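Side-chain contacts in conserved hypothetical protein BT1257 (Bacteroides thetaiotaomicron, PDB 2FG1), which is of unknown function but carries a macro domain and may remove ADP-ribose from modified thymidine in DNA: residues D12-I17 with V39-K44; Q55-K58 with E62-L65. One frame throughout, in Å; residues are numbered along the deposited sequence. Where two conformers were deposited one is given.

Contact 1: D12-I17 with V39-K44; sequences DATAPI and VLALSK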
# COMPACT_ATOMS: atom_id res chain seq x y z
N ASP A 12 1.26 -12.44 7.49
CA ASP A 12 1.26 -12.19 6.07
C ASP A 12 0.07 -11.26 5.83
O ASP A 12 -1.06 -11.65 6.13
CB ASP A 12 1.05 -13.55 5.40
CG ASP A 12 0.90 -13.50 3.89
OD1 ASP A 12 0.82 -12.42 3.28
OD2 ASP A 12 0.86 -14.61 3.33
N ALA A 13 0.32 -10.06 5.31
CA ALA A 13 -0.75 -9.09 5.11
C ALA A 13 -1.80 -9.57 4.10
O ALA A 13 -2.90 -9.03 4.06
CB ALA A 13 -0.19 -7.73 4.71
N THR A 14 -1.47 -10.60 3.31
CA THR A 14 -2.48 -11.17 2.40
C THR A 14 -3.45 -12.10 3.13
O THR A 14 -4.43 -12.58 2.53
CB THR A 14 -1.87 -11.90 1.17
OG1 THR A 14 -1.20 -13.09 1.59
CG2 THR A 14 -0.90 -11.00 0.42
N ALA A 15 -3.19 -12.34 4.42
CA ALA A 15 -4.10 -13.09 5.28
C ALA A 15 -4.46 -12.20 6.48
O ALA A 15 -4.05 -12.48 7.61
CB ALA A 15 -3.46 -14.39 5.74
N PRO A 16 -5.18 -11.10 6.23
CA PRO A 16 -5.36 -10.09 7.29
C PRO A 16 -6.27 -10.53 8.42
O PRO A 16 -7.24 -11.27 8.21
CB PRO A 16 -5.97 -8.91 6.54
CG PRO A 16 -6.72 -9.55 5.39
CD PRO A 16 -5.85 -10.70 4.97
N ILE A 17 -5.95 -10.08 9.63
CA ILE A 17 -6.68 -10.47 10.84
C ILE A 17 -7.98 -9.71 11.03
O ILE A 17 -8.24 -8.71 10.36
CB ILE A 17 -5.81 -10.26 12.11
CG1 ILE A 17 -5.55 -8.77 12.36
CG2 ILE A 17 -4.52 -11.09 12.02
CD1 ILE A 17 -5.05 -8.42 13.76
N VAL A 39 4.22 -8.05 -3.98
CA VAL A 39 3.33 -8.34 -5.11
C VAL A 39 3.25 -9.83 -5.45
O VAL A 39 2.24 -10.31 -5.95
CB VAL A 39 3.68 -7.52 -6.38
CG1 VAL A 39 3.42 -6.03 -6.16
CG2 VAL A 39 5.12 -7.74 -6.83
N LEU A 40 4.33 -10.56 -5.16
CA LEU A 40 4.33 -12.00 -5.41
C LEU A 40 3.40 -12.72 -4.43
O LEU A 40 2.72 -13.68 -4.82
CB LEU A 40 5.75 -12.57 -5.33
CG LEU A 40 6.74 -11.96 -6.33
CD1 LEU A 40 8.09 -12.65 -6.23
CD2 LEU A 40 6.23 -12.03 -7.77
N ALA A 41 3.36 -12.25 -3.19
CA ALA A 41 2.43 -12.79 -2.21
C ALA A 41 0.98 -12.50 -2.61
O ALA A 41 0.11 -13.36 -2.51
CB ALA A 41 2.73 -12.24 -0.80
N LEU A 42 0.73 -11.29 -3.10
CA LEU A 42 -0.61 -10.94 -3.59
C LEU A 42 -1.03 -11.86 -4.72
O LEU A 42 -2.11 -12.44 -4.68
CB LEU A 42 -0.66 -9.50 -4.07
CG LEU A 42 -0.79 -8.41 -3.02
CD1 LEU A 42 -0.59 -7.07 -3.67
CD2 LEU A 42 -2.16 -8.46 -2.34
N SER A 43 -0.17 -12.03 -5.73
CA SER A 43 -0.54 -12.78 -6.92
C SER A 43 -0.69 -14.29 -6.67
O SER A 43 -1.41 -14.96 -7.41
CB SER A 43 0.40 -12.47 -8.08
OG SER A 43 0.18 -11.15 -8.55
N LYS A 44 -0.02 -14.80 -5.64
CA LYS A 44 -0.22 -16.16 -5.18
C LYS A 44 -1.69 -16.38 -4.81
O LYS A 44 -2.27 -17.42 -5.16
CB LYS A 44 0.68 -16.41 -3.96
CG LYS A 44 0.87 -17.86 -3.56
CD LYS A 44 2.00 -18.00 -2.54
CE LYS A 44 3.37 -17.91 -3.21
NZ LYS A 44 4.48 -17.83 -2.22
O HOH W 1 -0.06 -15.11 -0.45
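T14 packs on segment 39-44 through its methyl: CG2 lies against the backbone where A41 passes into L42, 3.9 Å from L42 N, with A41 CB and L42 CD2 each 4.0 Å away from T14 CG2. The methyl has its place because it stands anti to the carbonyl carbon of T14 (chi1 68°), a turn that leaves OG1 between backbone N and carbonyl and facing D12. There T14 OG1 makes a 2.7 Å hydrogen bond to D12 OD1, and T14 N reaches the same oxygen at 2.9 Å; both come in over one face of the carboxylate, well out of its plane. The second bond closes an Asx turn, laid over a type I beta turn from D12 to A15 in the loop that follows strand 7-10 of the macro domain. No direct hydrogen bond joins 12-17 to 39-44, but one water donates both to T14 OG1, at 3.1 Å, and to A41 O, at 2.7 Å. A valine in place of T14 would probably leave D12 OD1 with one donor fewer and break the water bridge to A41 O. Beyond these segments F38 of the same helix touches the T14 side chain, and K45 NZ, from the next residue of the helix, hydrogen-bonds T14 O.

Contact 2: Q55-K58 with E62-L65; sequences QWYK and EFTL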
# COMPACT_ATOMS: atom_id res chain seq x y z
N GLN A 55 -3.40 -3.35 -16.33
CA GLN A 55 -4.32 -2.62 -17.22
C GLN A 55 -4.24 -1.13 -16.97
O GLN A 55 -4.29 -0.32 -17.90
CB GLN A 55 -5.76 -3.11 -17.07
CG GLN A 55 -5.99 -4.50 -17.64
CD GLN A 55 -7.46 -4.84 -17.82
OE1 GLN A 55 -8.29 -3.94 -18.03
NE2 GLN A 55 -7.78 -6.13 -17.78
N TRP A 56 -4.10 -0.74 -15.70
CA TRP A 56 -3.93 0.66 -15.36
C TRP A 56 -2.68 1.26 -16.02
O TRP A 56 -2.74 2.35 -16.62
CB TRP A 56 -3.87 0.78 -13.83
CG TRP A 56 -3.86 2.16 -13.25
CD1 TRP A 56 -4.23 3.34 -13.84
CD2 TRP A 56 -3.48 2.47 -11.91
NE1 TRP A 56 -4.07 4.38 -12.94
CE2 TRP A 56 -3.62 3.87 -11.75
CE3 TRP A 56 -3.01 1.71 -10.84
CZ2 TRP A 56 -3.32 4.52 -10.55
CZ3 TRP A 56 -2.72 2.36 -9.64
CH2 TRP A 56 -2.88 3.74 -9.50
N TYR A 57 -1.56 0.54 -15.97
CA TYR A 57 -0.34 0.99 -16.61
C TYR A 57 -0.56 1.26 -18.09
O TYR A 57 -0.13 2.28 -18.63
CB TYR A 57 0.80 -0.02 -16.42
CG TYR A 57 2.02 0.36 -17.24
CD1 TYR A 57 2.82 1.43 -16.85
CD2 TYR A 57 2.34 -0.32 -18.41
CE1 TYR A 57 3.92 1.81 -17.60
CE2 TYR A 57 3.44 0.07 -19.18
CZ TYR A 57 4.22 1.13 -18.75
OH TYR A 57 5.33 1.54 -19.48
N LYS A 58 -1.22 0.33 -18.76
CA LYS A 58 -1.47 0.51 -20.19
C LYS A 58 -2.44 1.63 -20.53
O LYS A 58 -2.29 2.29 -21.56
CB LYS A 58 -1.94 -0.79 -20.79
CG LYS A 58 -0.78 -1.72 -20.94
CD LYS A 58 -1.16 -2.90 -21.71
CE LYS A 58 0.07 -3.75 -22.01
NZ LYS A 58 -0.41 -5.10 -22.34
N GLU A 62 -4.36 8.54 -15.14
CA GLU A 62 -3.91 8.89 -13.79
C GLU A 62 -2.96 7.83 -13.22
O GLU A 62 -3.07 7.43 -12.06
CB GLU A 62 -5.10 9.13 -12.84
CG GLU A 62 -6.02 10.26 -13.29
CD GLU A 62 -7.28 10.37 -12.45
OE1 GLU A 62 -7.19 10.40 -11.20
OE2 GLU A 62 -8.38 10.44 -13.04
N PHE A 63 -2.03 7.36 -14.05
CA PHE A 63 -1.02 6.41 -13.62
C PHE A 63 0.19 7.23 -13.18
O PHE A 63 1.19 7.33 -13.89
CB PHE A 63 -0.66 5.41 -14.72
CG PHE A 63 0.11 4.23 -14.22
CD1 PHE A 63 -0.55 3.12 -13.69
CD2 PHE A 63 1.51 4.22 -14.27
CE1 PHE A 63 0.16 2.04 -13.21
CE2 PHE A 63 2.22 3.14 -13.80
CZ PHE A 63 1.55 2.05 -13.27
N THR A 64 0.05 7.83 -12.00
CA THR A 64 0.99 8.85 -11.54
C THR A 64 1.31 8.62 -10.07
O THR A 64 0.52 8.05 -9.32
CB THR A 64 0.42 10.29 -11.72
OG1 THR A 64 -0.89 10.37 -11.15
CG2 THR A 64 0.34 10.65 -13.19
N LEU A 65 2.49 9.08 -9.66
CA LEU A 65 2.86 9.08 -8.25
C LEU A 65 1.78 9.76 -7.42
O LEU A 65 1.33 10.87 -7.76
CB LEU A 65 4.20 9.80 -8.06
CG LEU A 65 5.43 9.03 -8.54
CD1 LEU A 65 6.60 9.98 -8.71
CD2 LEU A 65 5.79 7.90 -7.60
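F63 sets its ring edge on the indole of W56, with F63 CD1 over the five-membered ring and 3.5 Å from W56 CG. The two planes stand at 79°, an edge-to-face (T-shaped) pair. One face of the same phenyl is turned to the backbone of the helix: Y57 CA lies over it, 3.8 Å from the F63 ring centroid, a CH-pi contact only 20° off the ring normal. The Y57 ring then brings its own edge toward F63, at 77° between planes, and Y57 CD1 comes within 3.5 Å of F63 CE2. F63 thus offers an edge to one aromatic neighbour and a face to the other, and the three rings form a compact cluster. Both W56 and Y57 hold CG anti to the backbone N, yet, coming from successive positions on the helix, they reach F63 at different places. The polar rim of the indole is turned to the loop backbone. W56 NE1 makes only a weak, bent bond to E62 O, 3.3 Å long, its stronger partner being E61 O just before the segment. E62 O lies near the indole plane, also 3.3 Å from W56 CZ2. F63 is the centre of an inverse gamma turn, tied by a weak bond from T64 N to E62 O. The cluster folds the chain leaving helix 48-59 back against the helix's last turns, on its way to strand 68-74; Y53, one turn earlier, meets F63 as well, and I83 of strand 77-85 touches both W56 and F63.

Overall arrangement
Contacts 1 and 2 involve successive helices, 38-45 and 48-59, and both segments of contact 1 precede those of contact 2. Their centres are 22 Å apart and their nearest atoms about 11 Å, so they do not touch. Contact 1 joins helix 38-45 to the loop after strand 7-10, an outermost strand of the mixed sheet; contact 2 lies on the chain leading into strand 68-74, the outermost strand at the other end. Between these two the order runs 153-157, 120-123, 22-29, 77-85. Helix 38-45 also rests on strand 22-29 through V39 and L42, whereas contact 2 meets the adjoining strand 77-85.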